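Local coordinates for odorant binding protein, antennal (Anopheles gambiae, PDB 3R1P) that probably binds odorant molecules in the mosquito antenna, and in this crystal form carries a palmitic acid molecule in its all-helical, four-disulfide fold, at residues A23-S28 with K47-C52; E29-T34 with A43-C48; G38-A43 with T102-V107; T88-H93 with V107-N112. All blocks are in the same frame, centred on the assembly; numbering follows the deposited sequence.

Interaction 1: residues A23-S28 with K47-C52; sequences AESGAS and KCYIHC
Ser25 presses against the backbone of the helix opposite at Tyr49, where the two segments come closest, 5.1 Å between the CA atoms of Ser25 and Tyr49. Its CB lies 3.4 Å from the Tyr49 N and also meets the Cys48 CB at 3.8 Å, so the small side chain settles on the peptide bond between Cys48 and Tyr49. One bond further out, OG reaches the Tyr49 CB at 3.6 Å and sits at the edge of the Tyr49 ring, near its plane. A chi1 of 64° places OG between the backbone N and the carbonyl carbon; from there it is hydrogen-bonded to Cys21 O and receives a weak bond from Ala27 N. Both polar partners belong to its own side, so what Ser25 gives helix 44-56 is van der Waals packing. Toward the other end, the Glu24 OE1 comes to 3.8 Å from the Cys52 SG, while Ala27 CB touches Tyr49 CB more loosely. Tyr49 sends its ring away from this segment to His18, to which its OH is hydrogen-bonded. The contact thus joins the C-terminal end of helix 11-25 to helix 44-56, a pair also locked by the Cys21-Cys52 disulfide, while Cys48 is bonded onward to Cys100 of helix 99-110.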
loop_
_atom_site.group_PDB
_atom_site.type_symbol
_atom_site.label_atom_id
_atom_site.label_comp_id
_atom_site.label_asym_id
_atom_site.label_seq_id
_atom_site.Cartn_x
_atom_site.Cartn_y
_atom_site.Cartn_z
ATOM N N ALA A 23 -5.651 5.755 11.131
ATOM C CA ALA A 23 -6.719 6.665 11.551
ATOM C C ALA A 23 -7.746 6.911 10.452
ATOM O O ALA A 23 -8.946 6.839 10.722
ATOM C CB ALA A 23 -6.127 7.985 12.033
ATOM N N GLU A 24 -7.281 7.177 9.215
ATOM C CA GLU A 24 -8.142 7.431 8.058
ATOM C C GLU A 24 -8.953 6.208 7.611
ATOM O O GLU A 24 -10.166 6.316 7.413
ATOM C CB GLU A 24 -7.322 7.975 6.880
ATOM C CG GLU A 24 -6.919 9.427 7.046
ATOM C CD GLU A 24 -6.597 10.188 5.770
ATOM O OE1 GLU A 24 -6.864 9.666 4.662
ATOM O OE2 GLU A 24 -6.078 11.323 5.883
ATOM N N SER A 25 -8.272 5.066 7.395
ATOM C CA SER A 25 -8.927 3.853 6.922
ATOM C C SER A 25 -9.785 3.187 7.977
ATOM O O SER A 25 -10.778 2.546 7.639
ATOM C CB SER A 25 -7.896 2.865 6.391
ATOM O OG SER A 25 -7.018 2.415 7.413
ATOM N N GLY A 26 -9.386 3.320 9.237
ATOM C CA GLY A 26 -10.077 2.678 10.349
ATOM C C GLY A 26 -9.730 1.204 10.441
ATOM O O GLY A 26 -10.569 0.393 10.849
ATOM N N ALA A 27 -8.488 0.847 10.035
ATOM C CA ALA A 27 -7.962 -0.522 10.069
ATOM C C ALA A 27 -7.212 -0.767 11.378
ATOM O O ALA A 27 -6.448 0.092 11.841
ATOM C CB ALA A 27 -7.049 -0.778 8.882
ATOM N N SER A 28 -7.441 -1.942 11.970
ATOM C CA SER A 28 -6.828 -2.305 13.242
ATOM C C SER A 28 -5.382 -2.752 13.041
ATOM O O SER A 28 -5.014 -3.162 11.935
ATOM C CB SER A 28 -7.639 -3.405 13.916
ATOM O OG SER A 28 -7.515 -4.633 13.220
ATOM N N LYS A 47 -7.280 -2.632 3.037
ATOM C CA LYS A 47 -7.163 -2.285 1.608
ATOM C C LYS A 47 -7.209 -0.768 1.464
ATOM O O LYS A 47 -6.478 -0.219 0.641
ATOM C CB LYS A 47 -8.274 -2.939 0.777
ATOM C CG LYS A 47 -8.165 -4.457 0.711
ATOM C CD LYS A 47 -9.255 -5.033 -0.147
ATOM C CE LYS A 47 -9.095 -6.521 -0.312
ATOM N NZ LYS A 47 -10.086 -7.060 -1.274
ATOM N N CYS A 48 -8.030 -0.085 2.312
ATOM C CA CYS A 48 -8.120 1.377 2.346
ATOM C C CYS A 48 -6.871 2.005 2.938
ATOM O O CYS A 48 -6.483 3.091 2.498
ATOM C CB CYS A 48 -9.392 1.850 3.042
ATOM S SG CYS A 48 -10.915 1.451 2.146
ATOM N N TYR A 49 -6.193 1.296 3.891
ATOM C CA TYR A 49 -4.928 1.744 4.485
ATOM C C TYR A 49 -3.870 1.887 3.366
ATOM O O TYR A 49 -3.122 2.862 3.344
ATOM C CB TYR A 49 -4.464 0.753 5.591
ATOM C CG TYR A 49 -3.025 0.927 6.028
ATOM C CD1 TYR A 49 -2.692 1.765 7.088
ATOM C CD2 TYR A 49 -1.992 0.235 5.396
ATOM C CE1 TYR A 49 -1.363 1.945 7.481
ATOM C CE2 TYR A 49 -0.665 0.390 5.794
ATOM C CZ TYR A 49 -0.353 1.248 6.834
ATOM O OH TYR A 49 0.962 1.407 7.210
ATOM N N ILE A 50 -3.828 0.906 2.446
ATOM C CA ILE A 50 -2.914 0.891 1.300
ATOM C C ILE A 50 -3.203 2.091 0.385
ATOM O O ILE A 50 -2.248 2.781 -0.007
ATOM C CB ILE A 50 -2.954 -0.456 0.538
ATOM C CG1 ILE A 50 -2.680 -1.654 1.493
ATOM C CG2 ILE A 50 -1.969 -0.422 -0.645
ATOM C CD1 ILE A 50 -2.952 -3.072 0.889
ATOM N N HIS A 51 -4.501 2.348 0.070
ATOM C CA HIS A 51 -4.893 3.509 -0.752
ATOM C C HIS A 51 -4.397 4.779 -0.082
ATOM O O HIS A 51 -3.804 5.626 -0.753
ATOM C CB HIS A 51 -6.412 3.597 -1.012
ATOM C CG HIS A 51 -6.799 4.929 -1.592
ATOM N ND1 HIS A 51 -7.381 5.912 -0.810
ATOM C CD2 HIS A 51 -6.515 5.453 -2.808
ATOM C CE1 HIS A 51 -7.509 6.968 -1.599
ATOM N NE2 HIS A 51 -7.002 6.736 -2.813
ATOM N N CYS A 52 -4.598 4.882 1.255
ATOM C CA CYS A 52 -4.140 6.024 2.028
ATOM C C CYS A 52 -2.633 6.280 1.857
ATOM O O CYS A 52 -2.244 7.432 1.662
ATOM C CB CYS A 52 -4.534 5.887 3.494
ATOM S SG CYS A 52 -3.935 7.236 4.535
#

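Interaction 2: residues E29-T34 with A43-C48; sequences EEQLRT and APAAKC
Gln31 and Ala43 meet by van der Waals packing, with CB, CG, CD and NE2 of Gln31 all within 4.2 Å of Ala43 CB. The glutamine chain, extended beyond CG (chi2 168°), runs alongside the Ala43 methyl: CG lies 3.8 Å from Ala43 CB, and the amide reaches the same carbon with NE2 at 3.5 Å. The other amide atom, OE1, touches the Ala45 CB at 4.0 Å, but its polar partner is Ser28 N, a hydrogen bond that ties the side chain back to the N-cap residue just before its own helix. Leu32 turns its CD2 branch onto Ala46, 3.9 Å from the Ala46 CB, and both residues are buried.

Polar linkage between the segments goes through one water, which donates to the Gln31 O at 2.9 Å and accepts from the Ala43 N at 3.2 Å. That carbonyl also receives the Thr34 OG1 hydroxyl at 2.9 Å, arriving at 151° to the C=O bond and 28° off the plane of the carbonyl group, so a water and a hydroxyl both donate to Gln31 O.

In the fold, the contact sets helix 29-32 against the first turn of helix 44-56 and the residue leading into it. Leu32 also touches His18 and Ile22 of helix 11-25, and Ala46 packs on Pro41 in the loop between the two segments.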
loop_
_atom_site.group_PDB
_atom_site.type_symbol
_atom_site.label_atom_id
_atom_site.label_comp_id
_atom_site.label_asym_id
_atom_site.label_seq_id
_atom_site.Cartn_x
_atom_site.Cartn_y
_atom_site.Cartn_z
ATOM N N GLU A 29 -4.571 -2.709 14.116
ATOM C CA GLU A 29 -3.185 -3.180 14.074
ATOM C C GLU A 29 -3.142 -4.665 13.702
ATOM O O GLU A 29 -2.297 -5.053 12.899
ATOM C CB GLU A 29 -2.459 -2.914 15.397
ATOM C CG GLU A 29 -1.900 -1.502 15.504
ATOM C CD GLU A 29 -0.564 -1.212 14.835
ATOM O OE1 GLU A 29 0.081 -2.157 14.327
ATOM O OE2 GLU A 29 -0.145 -0.034 14.848
ATOM N N GLU A 30 -4.110 -5.465 14.216
ATOM C CA GLU A 30 -4.262 -6.899 13.950
ATOM C C GLU A 30 -4.466 -7.159 12.465
ATOM O O GLU A 30 -3.868 -8.093 11.939
ATOM C CB GLU A 30 -5.468 -7.484 14.710
ATOM C CG GLU A 30 -5.324 -7.619 16.208
ATOM C CD GLU A 30 -5.123 -9.042 16.679
ATOM O OE1 GLU A 30 -5.622 -9.987 16.023
ATOM O OE2 GLU A 30 -4.522 -9.202 17.762
ATOM N N GLN A 31 -5.320 -6.347 11.796
ATOM C CA GLN A 31 -5.629 -6.469 10.360
ATOM C C GLN A 31 -4.395 -6.204 9.505
ATOM O O GLN A 31 -4.177 -6.910 8.527
ATOM C CB GLN A 31 -6.775 -5.530 9.956
ATOM C CG GLN A 31 -8.157 -6.076 10.303
ATOM C CD GLN A 31 -9.265 -5.052 10.180
ATOM O OE1 GLN A 31 -9.062 -3.836 10.314
ATOM N NE2 GLN A 31 -10.483 -5.538 9.973
ATOM N N LEU A 32 -3.585 -5.210 9.887
ATOM C CA LEU A 32 -2.369 -4.841 9.156
ATOM C C LEU A 32 -1.215 -5.798 9.433
ATOM O O LEU A 32 -0.464 -6.130 8.511
ATOM C CB LEU A 32 -1.956 -3.402 9.486
ATOM C CG LEU A 32 -2.984 -2.315 9.170
ATOM C CD1 LEU A 32 -2.496 -0.988 9.649
ATOM C CD2 LEU A 32 -3.311 -2.275 7.679
ATOM N N ARG A 33 -1.118 -6.271 10.694
ATOM C CA ARG A 33 -0.092 -7.202 11.180
ATOM C C ARG A 33 -0.046 -8.543 10.468
ATOM O O ARG A 33 0.917 -9.296 10.642
ATOM C CB ARG A 33 -0.176 -7.368 12.689
ATOM C CG ARG A 33 0.654 -6.300 13.357
ATOM C CD ARG A 33 0.837 -6.604 14.809
ATOM N NE ARG A 33 2.031 -5.967 15.377
ATOM C CZ ARG A 33 2.977 -6.602 16.064
ATOM N NH1 ARG A 33 2.928 -7.922 16.215
ATOM N NH2 ARG A 33 3.997 -5.927 16.581
ATOM N N THR A 34 -1.059 -8.811 9.607
ATOM C CA THR A 34 -1.116 -10.014 8.769
ATOM C C THR A 34 0.046 -9.983 7.773
ATOM O O THR A 34 0.457 -11.036 7.303
ATOM C CB THR A 34 -2.461 -10.159 8.045
ATOM O OG1 THR A 34 -2.693 -9.009 7.227
ATOM C CG2 THR A 34 -3.621 -10.403 8.989
ATOM N N ALA A 43 -8.473 -7.276 4.718
ATOM C CA ALA A 43 -9.652 -6.643 5.320
ATOM C C ALA A 43 -10.107 -5.445 4.465
ATOM O O ALA A 43 -9.242 -4.746 3.924
ATOM C CB ALA A 43 -9.343 -6.177 6.734
ATOM N N PRO A 44 -11.437 -5.190 4.325
ATOM C CA PRO A 44 -11.886 -4.015 3.548
ATOM C C PRO A 44 -11.221 -2.720 4.012
ATOM O O PRO A 44 -10.900 -1.867 3.188
ATOM C CB PRO A 44 -13.397 -3.977 3.810
ATOM C CG PRO A 44 -13.757 -5.380 4.119
ATOM C CD PRO A 44 -12.588 -5.921 4.893
ATOM N N ALA A 45 -10.972 -2.614 5.331
ATOM C CA ALA A 45 -10.330 -1.475 5.988
ATOM C C ALA A 45 -8.809 -1.440 5.778
ATOM O O ALA A 45 -8.230 -0.348 5.765
ATOM C CB ALA A 45 -10.656 -1.485 7.477
ATOM N N ALA A 46 -8.157 -2.624 5.647
ATOM C CA ALA A 46 -6.706 -2.688 5.423
ATOM C C ALA A 46 -6.365 -2.317 3.978
ATOM O O ALA A 46 -5.295 -1.754 3.727
ATOM C CB ALA A 46 -6.176 -4.074 5.759
ATOM N N LYS A 47 -7.280 -2.632 3.037
ATOM C CA LYS A 47 -7.163 -2.285 1.608
ATOM C C LYS A 47 -7.209 -0.768 1.464
ATOM O O LYS A 47 -6.478 -0.219 0.641
ATOM C CB LYS A 47 -8.274 -2.939 0.777
ATOM C CG LYS A 47 -8.165 -4.457 0.711
ATOM C CD LYS A 47 -9.255 -5.033 -0.147
ATOM C CE LYS A 47 -9.095 -6.521 -0.312
ATOM N NZ LYS A 47 -10.086 -7.060 -1.274
ATOM N N CYS A 48 -8.030 -0.085 2.312
ATOM C CA CYS A 48 -8.120 1.377 2.346
ATOM C C CYS A 48 -6.871 2.005 2.938
ATOM O O CYS A 48 -6.483 3.091 2.498
ATOM C CB CYS A 48 -9.392 1.850 3.042
ATOM S SG CYS A 48 -10.915 1.451 2.146
HETATM O O HOH W 1 -6.600 -7.869 7.194
#

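Interaction 3: residues G38-A43 with T102-V107; sequences GTVPTA and TAYETV. With PLM (palmitic acid), chain G.
With CG anti to the backbone N (chi1 171°), Tyr104 swings its ring out from helix 99-110 to meet the loop 38-43, and Val40 answers with CG1, likewise anti to its own N (chi1 177°). That methyl lies 3.7 Å from the Tyr104 CE1, and both Val40 methyls, CG1 and CG2, lie 3.8 Å from the Val107 CG1, so the valine bridges residues one helical turn apart. Beyond it, the Pro41 O approaches the Tyr104 CE1 obliquely at 3.4 Å; this buried carbonyl has no hydrogen-bonding partner in the model. Thr42 lies alongside the tyrosine, its CG2 3.4 Å from the Tyr104 OH. The phenol oxygen is hydrogen-bonded to Lys108 NZ, and a water 2.9 Å from Tyr104 OH donates to Val40 O, also at 2.9 Å. Lys47 makes a cation-pi contact with the ring. Val107 also touches the ligand, its CG1 3.6 Å from the palmitic acid CE, so the loop-on-helix packing borders the palmitic acid site, consistent with the ligand-enclosing helical fold of the PBP/GOBP family.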
loop_
_atom_site.group_PDB
_atom_site.type_symbol
_atom_site.label_atom_id
_atom_site.label_comp_id
_atom_site.label_asym_id
_atom_site.label_seq_id
_atom_site.Cartn_x
_atom_site.Cartn_y
_atom_site.Cartn_z
ATOM N N GLY A 38 4.280 -12.052 5.125
ATOM C CA GLY A 38 4.315 -11.723 3.701
ATOM C C GLY A 38 2.966 -11.623 3.019
ATOM O O GLY A 38 2.911 -11.384 1.810
ATOM N N THR A 39 1.865 -11.808 3.768
ATOM C CA THR A 39 0.538 -11.716 3.146
ATOM C C THR A 39 0.092 -10.260 2.990
ATOM O O THR A 39 0.226 -9.477 3.927
ATOM C CB THR A 39 -0.511 -12.528 3.913
ATOM O OG1 THR A 39 -0.564 -12.095 5.253
ATOM C CG2 THR A 39 -0.259 -14.029 3.880
ATOM N N VAL A 40 -0.450 -9.896 1.814
ATOM C CA VAL A 40 -0.970 -8.541 1.617
ATOM C C VAL A 40 -2.301 -8.497 2.392
ATOM O O VAL A 40 -3.152 -9.355 2.146
ATOM C CB VAL A 40 -1.145 -8.146 0.130
ATOM C CG1 VAL A 40 -1.763 -6.746 0.004
ATOM C CG2 VAL A 40 0.190 -8.214 -0.608
ATOM N N PRO A 41 -2.457 -7.582 3.384
ATOM C CA PRO A 41 -3.706 -7.554 4.179
ATOM C C PRO A 41 -4.968 -7.443 3.322
ATOM O O PRO A 41 -4.984 -6.691 2.342
ATOM C CB PRO A 41 -3.505 -6.365 5.116
ATOM C CG PRO A 41 -2.023 -6.184 5.197
ATOM C CD PRO A 41 -1.519 -6.529 3.828
ATOM N N THR A 42 -6.000 -8.240 3.666
ATOM C CA THR A 42 -7.237 -8.377 2.887
ATOM C C THR A 42 -8.500 -7.746 3.460
ATOM O O THR A 42 -9.506 -7.693 2.750
ATOM C CB THR A 42 -7.478 -9.851 2.527
ATOM O OG1 THR A 42 -7.628 -10.613 3.728
ATOM C CG2 THR A 42 -6.378 -10.432 1.654
ATOM N N ALA A 43 -8.473 -7.276 4.718
ATOM C CA ALA A 43 -9.652 -6.643 5.320
ATOM C C ALA A 43 -10.107 -5.445 4.465
ATOM O O ALA A 43 -9.242 -4.746 3.924
ATOM C CB ALA A 43 -9.343 -6.177 6.734
ATOM N N THR A 102 -8.479 -0.808 -5.881
ATOM C CA THR A 102 -7.443 -0.438 -6.859
ATOM C C THR A 102 -6.050 -0.542 -6.217
ATOM O O THR A 102 -5.144 -1.116 -6.821
ATOM C CB THR A 102 -7.721 0.973 -7.442
ATOM O OG1 THR A 102 -8.958 0.961 -8.159
ATOM C CG2 THR A 102 -6.606 1.459 -8.369
ATOM N N ALA A 103 -5.884 0.009 -4.988
ATOM C CA ALA A 103 -4.600 -0.012 -4.273
ATOM C C ALA A 103 -4.196 -1.428 -3.880
ATOM O O ALA A 103 -3.026 -1.800 -4.055
ATOM C CB ALA A 103 -4.657 0.878 -3.042
ATOM N N TYR A 104 -5.165 -2.217 -3.365
ATOM C CA TYR A 104 -4.936 -3.612 -3.007
ATOM C C TYR A 104 -4.490 -4.437 -4.224
ATOM O O TYR A 104 -3.480 -5.142 -4.139
ATOM C CB TYR A 104 -6.191 -4.227 -2.361
ATOM C CG TYR A 104 -6.082 -5.724 -2.166
ATOM C CD1 TYR A 104 -5.336 -6.261 -1.112
ATOM C CD2 TYR A 104 -6.707 -6.608 -3.041
ATOM C CE1 TYR A 104 -5.217 -7.641 -0.941
ATOM C CE2 TYR A 104 -6.592 -7.987 -2.880
ATOM C CZ TYR A 104 -5.855 -8.498 -1.824
ATOM O OH TYR A 104 -5.730 -9.857 -1.677
ATOM N N GLU A 105 -5.250 -4.369 -5.330
ATOM C CA GLU A 105 -4.946 -5.110 -6.556
ATOM C C GLU A 105 -3.592 -4.722 -7.145
ATOM O O GLU A 105 -2.898 -5.582 -7.687
ATOM C CB GLU A 105 -6.045 -4.949 -7.604
ATOM C CG GLU A 105 -7.322 -5.718 -7.303
ATOM C CD GLU A 105 -8.349 -5.692 -8.424
ATOM O OE1 GLU A 105 -7.960 -5.513 -9.602
ATOM O OE2 GLU A 105 -9.551 -5.882 -8.123
ATOM N N THR A 106 -3.213 -3.437 -7.033
ATOM C CA THR A 106 -1.917 -2.961 -7.542
ATOM C C THR A 106 -0.769 -3.624 -6.739
ATOM O O THR A 106 0.184 -4.125 -7.338
ATOM C CB THR A 106 -1.853 -1.412 -7.551
ATOM O OG1 THR A 106 -2.903 -0.890 -8.362
ATOM C CG2 THR A 106 -0.507 -0.874 -8.038
ATOM N N VAL A 107 -0.876 -3.627 -5.388
ATOM C CA VAL A 107 0.120 -4.237 -4.490
ATOM C C VAL A 107 0.229 -5.754 -4.749
ATOM O O VAL A 107 1.341 -6.267 -4.880
ATOM C CB VAL A 107 -0.129 -3.875 -3.005
ATOM C CG1 VAL A 107 0.739 -4.700 -2.053
ATOM C CG2 VAL A 107 0.119 -2.393 -2.785
HETATM C C1 PLM G . 10.134 8.121 2.503
HETATM O O1 PLM G . 11.219 8.641 2.849
HETATM O O2 PLM G . 9.268 8.765 1.868
HETATM C C2 PLM G . 9.884 6.669 2.873
HETATM C C3 PLM G . 8.496 6.178 2.449
HETATM C C4 PLM G . 8.427 4.654 2.325
HETATM C C5 PLM G . 7.000 4.135 2.513
HETATM C C6 PLM G . 6.607 3.095 1.462
HETATM C C7 PLM G . 5.096 2.867 1.428
HETATM C C8 PLM G . 4.679 2.016 0.231
HETATM C C9 PLM G . 3.671 0.934 0.612
HETATM C CA PLM G . 3.565 -0.124 -0.485
HETATM C CB PLM G . 2.741 -1.327 -0.038
HETATM C CC PLM G . 3.591 -2.304 0.767
HETATM C CD PLM G . 3.159 -3.754 0.561
HETATM C CE PLM G . 1.907 -4.166 1.340
HETATM C CF PLM G . 1.508 -3.208 2.463
HETATM C CG PLM G . 2.321 -3.454 3.717
HETATM O O HOH W 2 -3.701 -11.072 -0.084
#

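Interaction 4: residues T88-H93 with V107-N112; sequences TRECSH and VKCYFN. With PLM (palmitic acid), chain G.
The Tyr110 ring meets Thr88 at its edge: the Thr88 OG1 lies near the ring plane, and the backbone N of the same residue is in that plane. The two side chains extend alongside each other in the same direction, and their hydroxyls are hydrogen-bonded, Thr88 OG1 to Tyr110 OH, at 3.2 Å. Cys91 CB approaches the Tyr110 ring obliquely. Phe111 has Tyr110 CD2 over one face, 3.6 Å above its plane and offset toward the rim, and it presents its CE1 in turn at the edge of the Tyr110 ring. Phe111 also meets the palmitic acid obliquely, with CE1 4.1 Å from the ligand's CA, and packs edge-to-face with Phe120.

The covalent part is the Cys91-Cys109 disulfide, with SG to SG at 2.0 Å and a chi3 of -74°. Cys109 carries its SG anti to the backbone N (chi1 -179°), which brings it out to Cys91, and the Cys91 CB then packs on the Tyr110 CB at 3.9 Å. On the solvent side, Glu90 CG lies 4.0 Å from Cys109 SG.

The short helix 88-91 is thereby fastened to the C-terminal end of helix 99-110. Leu69 of helix 69-72 touches Thr88, Cys91 and Tyr110 alike, and Phe111 continues the packing onto Glu116 and Val117 of helix 114-125.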
loop_
_atom_site.group_PDB
_atom_site.type_symbol
_atom_site.label_atom_id
_atom_site.label_comp_id
_atom_site.label_asym_id
_atom_site.label_seq_id
_atom_site.Cartn_x
_atom_site.Cartn_y
_atom_site.Cartn_z
ATOM N N THR A 88 6.179 -3.402 -13.865
ATOM C CA THR A 88 5.827 -2.041 -13.460
ATOM C C THR A 88 4.706 -1.493 -14.345
ATOM O O THR A 88 3.756 -0.893 -13.840
ATOM C CB THR A 88 7.075 -1.144 -13.506
ATOM O OG1 THR A 88 8.139 -1.767 -12.786
ATOM C CG2 THR A 88 6.823 0.222 -12.919
ATOM N N ARG A 89 4.809 -1.716 -15.659
ATOM C CA ARG A 89 3.813 -1.214 -16.581
ATOM C C ARG A 89 2.400 -1.828 -16.408
ATOM O O ARG A 89 1.449 -1.077 -16.293
ATOM C CB ARG A 89 4.328 -1.230 -18.026
ATOM C CG ARG A 89 4.392 -2.615 -18.648
ATOM C CD ARG A 89 5.709 -2.931 -19.304
ATOM N NE ARG A 89 5.648 -4.266 -19.890
ATOM C CZ ARG A 89 6.698 -5.032 -20.153
ATOM N NH1 ARG A 89 7.926 -4.599 -19.897
ATOM N NH2 ARG A 89 6.529 -6.240 -20.677
ATOM N N GLU A 90 2.276 -3.166 -16.307
ATOM C CA GLU A 90 0.953 -3.759 -16.157
ATOM C C GLU A 90 0.258 -3.409 -14.834
ATOM O O GLU A 90 -0.920 -3.031 -14.827
ATOM C CB GLU A 90 0.934 -5.266 -16.496
ATOM C CG GLU A 90 1.010 -6.235 -15.334
ATOM C CD GLU A 90 0.729 -7.676 -15.713
ATOM O OE1 GLU A 90 -0.351 -8.188 -15.343
ATOM O OE2 GLU A 90 1.593 -8.295 -16.376
ATOM N N CYS A 91 1.018 -3.490 -13.729
ATOM C CA CYS A 91 0.497 -3.215 -12.402
ATOM C C CYS A 91 0.165 -1.742 -12.196
ATOM O O CYS A 91 -0.673 -1.436 -11.354
ATOM C CB CYS A 91 1.454 -3.724 -11.332
ATOM S SG CYS A 91 1.889 -5.478 -11.479
ATOM N N SER A 92 0.790 -0.834 -12.974
ATOM C CA SER A 92 0.512 0.605 -12.861
ATOM C C SER A 92 -0.703 1.049 -13.699
ATOM O O SER A 92 -0.997 2.233 -13.754
ATOM C CB SER A 92 1.749 1.435 -13.196
ATOM O OG SER A 92 2.178 1.213 -14.529
ATOM N N HIS A 93 -1.425 0.110 -14.317
ATOM C CA HIS A 93 -2.605 0.450 -15.112
ATOM C C HIS A 93 -3.874 -0.248 -14.611
ATOM O O HIS A 93 -4.863 -0.341 -15.334
ATOM C CB HIS A 93 -2.367 0.202 -16.599
ATOM C CG HIS A 93 -1.349 1.113 -17.201
ATOM N ND1 HIS A 93 -1.724 2.263 -17.849
ATOM C CD2 HIS A 93 0.003 1.033 -17.201
ATOM C CE1 HIS A 93 -0.599 2.840 -18.234
ATOM N NE2 HIS A 93 0.464 2.123 -17.885
ATOM N N VAL A 107 -0.876 -3.627 -5.388
ATOM C CA VAL A 107 0.120 -4.237 -4.490
ATOM C C VAL A 107 0.229 -5.754 -4.749
ATOM O O VAL A 107 1.341 -6.267 -4.880
ATOM C CB VAL A 107 -0.129 -3.875 -3.005
ATOM C CG1 VAL A 107 0.739 -4.700 -2.053
ATOM C CG2 VAL A 107 0.119 -2.393 -2.785
ATOM N N LYS A 108 -0.919 -6.439 -4.880
ATOM C CA LYS A 108 -0.982 -7.879 -5.192
ATOM C C LYS A 108 -0.239 -8.199 -6.487
ATOM O O LYS A 108 0.515 -9.167 -6.540
ATOM C CB LYS A 108 -2.446 -8.349 -5.293
ATOM C CG LYS A 108 -3.119 -8.558 -3.934
ATOM C CD LYS A 108 -2.502 -9.691 -3.071
ATOM C CE LYS A 108 -2.703 -11.095 -3.625
ATOM N NZ LYS A 108 -4.141 -11.507 -3.656
ATOM N N CYS A 109 -0.430 -7.351 -7.514
ATOM C CA CYS A 109 0.195 -7.470 -8.826
ATOM C C CYS A 109 1.717 -7.229 -8.743
ATOM O O CYS A 109 2.495 -8.047 -9.233
ATOM C CB CYS A 109 -0.487 -6.493 -9.787
ATOM S SG CYS A 109 0.133 -6.507 -11.489
ATOM N N TYR A 110 2.122 -6.091 -8.146
ATOM C CA TYR A 110 3.505 -5.613 -8.080
ATOM C C TYR A 110 4.410 -6.237 -7.020
ATOM O O TYR A 110 5.551 -6.577 -7.328
ATOM C CB TYR A 110 3.531 -4.083 -8.020
ATOM C CG TYR A 110 4.851 -3.480 -8.439
ATOM C CD1 TYR A 110 5.281 -3.542 -9.764
ATOM C CD2 TYR A 110 5.663 -2.827 -7.518
ATOM C CE1 TYR A 110 6.508 -3.006 -10.154
ATOM C CE2 TYR A 110 6.879 -2.258 -7.901
ATOM C CZ TYR A 110 7.290 -2.333 -9.225
ATOM O OH TYR A 110 8.490 -1.773 -9.613
ATOM N N PHE A 111 3.925 -6.341 -5.774
ATOM C CA PHE A 111 4.693 -6.929 -4.672
ATOM C C PHE A 111 4.257 -8.380 -4.452
ATOM O O PHE A 111 3.690 -8.723 -3.419
ATOM C CB PHE A 111 4.604 -6.064 -3.390
ATOM C CG PHE A 111 5.034 -4.628 -3.591
ATOM C CD1 PHE A 111 4.096 -3.603 -3.628
ATOM C CD2 PHE A 111 6.374 -4.305 -3.784
ATOM C CE1 PHE A 111 4.497 -2.274 -3.811
ATOM C CE2 PHE A 111 6.771 -2.977 -3.982
ATOM C CZ PHE A 111 5.833 -1.970 -3.984
ATOM N N ASN A 112 4.497 -9.222 -5.469
ATOM C CA ASN A 112 4.125 -10.639 -5.471
ATOM C C ASN A 112 5.042 -11.521 -4.609
ATOM O O ASN A 112 4.592 -12.560 -4.121
ATOM C CB ASN A 112 4.024 -11.177 -6.906
ATOM C CG ASN A 112 5.204 -10.847 -7.798
ATOM O OD1 ASN A 112 6.366 -10.805 -7.373
ATOM N ND2 ASN A 112 4.919 -10.556 -9.051
HETATM C C1 PLM G . 10.134 8.121 2.503
HETATM O O1 PLM G . 11.219 8.641 2.849
HETATM O O2 PLM G . 9.268 8.765 1.868
HETATM C C2 PLM G . 9.884 6.669 2.873
HETATM C C3 PLM G . 8.496 6.178 2.449
HETATM C C4 PLM G . 8.427 4.654 2.325
HETATM C C5 PLM G . 7.000 4.135 2.513
HETATM C C6 PLM G . 6.607 3.095 1.462
HETATM C C7 PLM G . 5.096 2.867 1.428
HETATM C C8 PLM G . 4.679 2.016 0.231
HETATM C C9 PLM G . 3.671 0.934 0.612
HETATM C CA PLM G . 3.565 -0.124 -0.485
HETATM C CB PLM G . 2.741 -1.327 -0.038
HETATM C CC PLM G . 3.591 -2.304 0.767
HETATM C CD PLM G . 3.159 -3.754 0.561
HETATM C CE PLM G . 1.907 -4.166 1.340
HETATM C CF PLM G . 1.508 -3.208 2.463
HETATM C CG PLM G . 2.321 -3.454 3.717
#

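Interactions 1 and 2 lie side by side, their centres about 7 Å apart, and both use helix 44-56, against helix 11-25 and helix 29-32 respectively; Tyr49 CG and Leu32 CD2 meet at 3.6 Å between them. Interactions 3 and 4 share Val107 and helix 99-110, and each touches the palmitic acid. Interactions 1 to 3 are partly buried, with interaction 3 nearest the centre of the chain, whereas interaction 4 is a surface contact, on the opposite side of that centre from interactions 1 and 2. The chemistry differs accordingly: interactions 1 to 3 join their segments by van der Waals packing, with bridging waters in 2 and 3, while interaction 4 alone has a disulfide and a direct hydrogen bond between its segments.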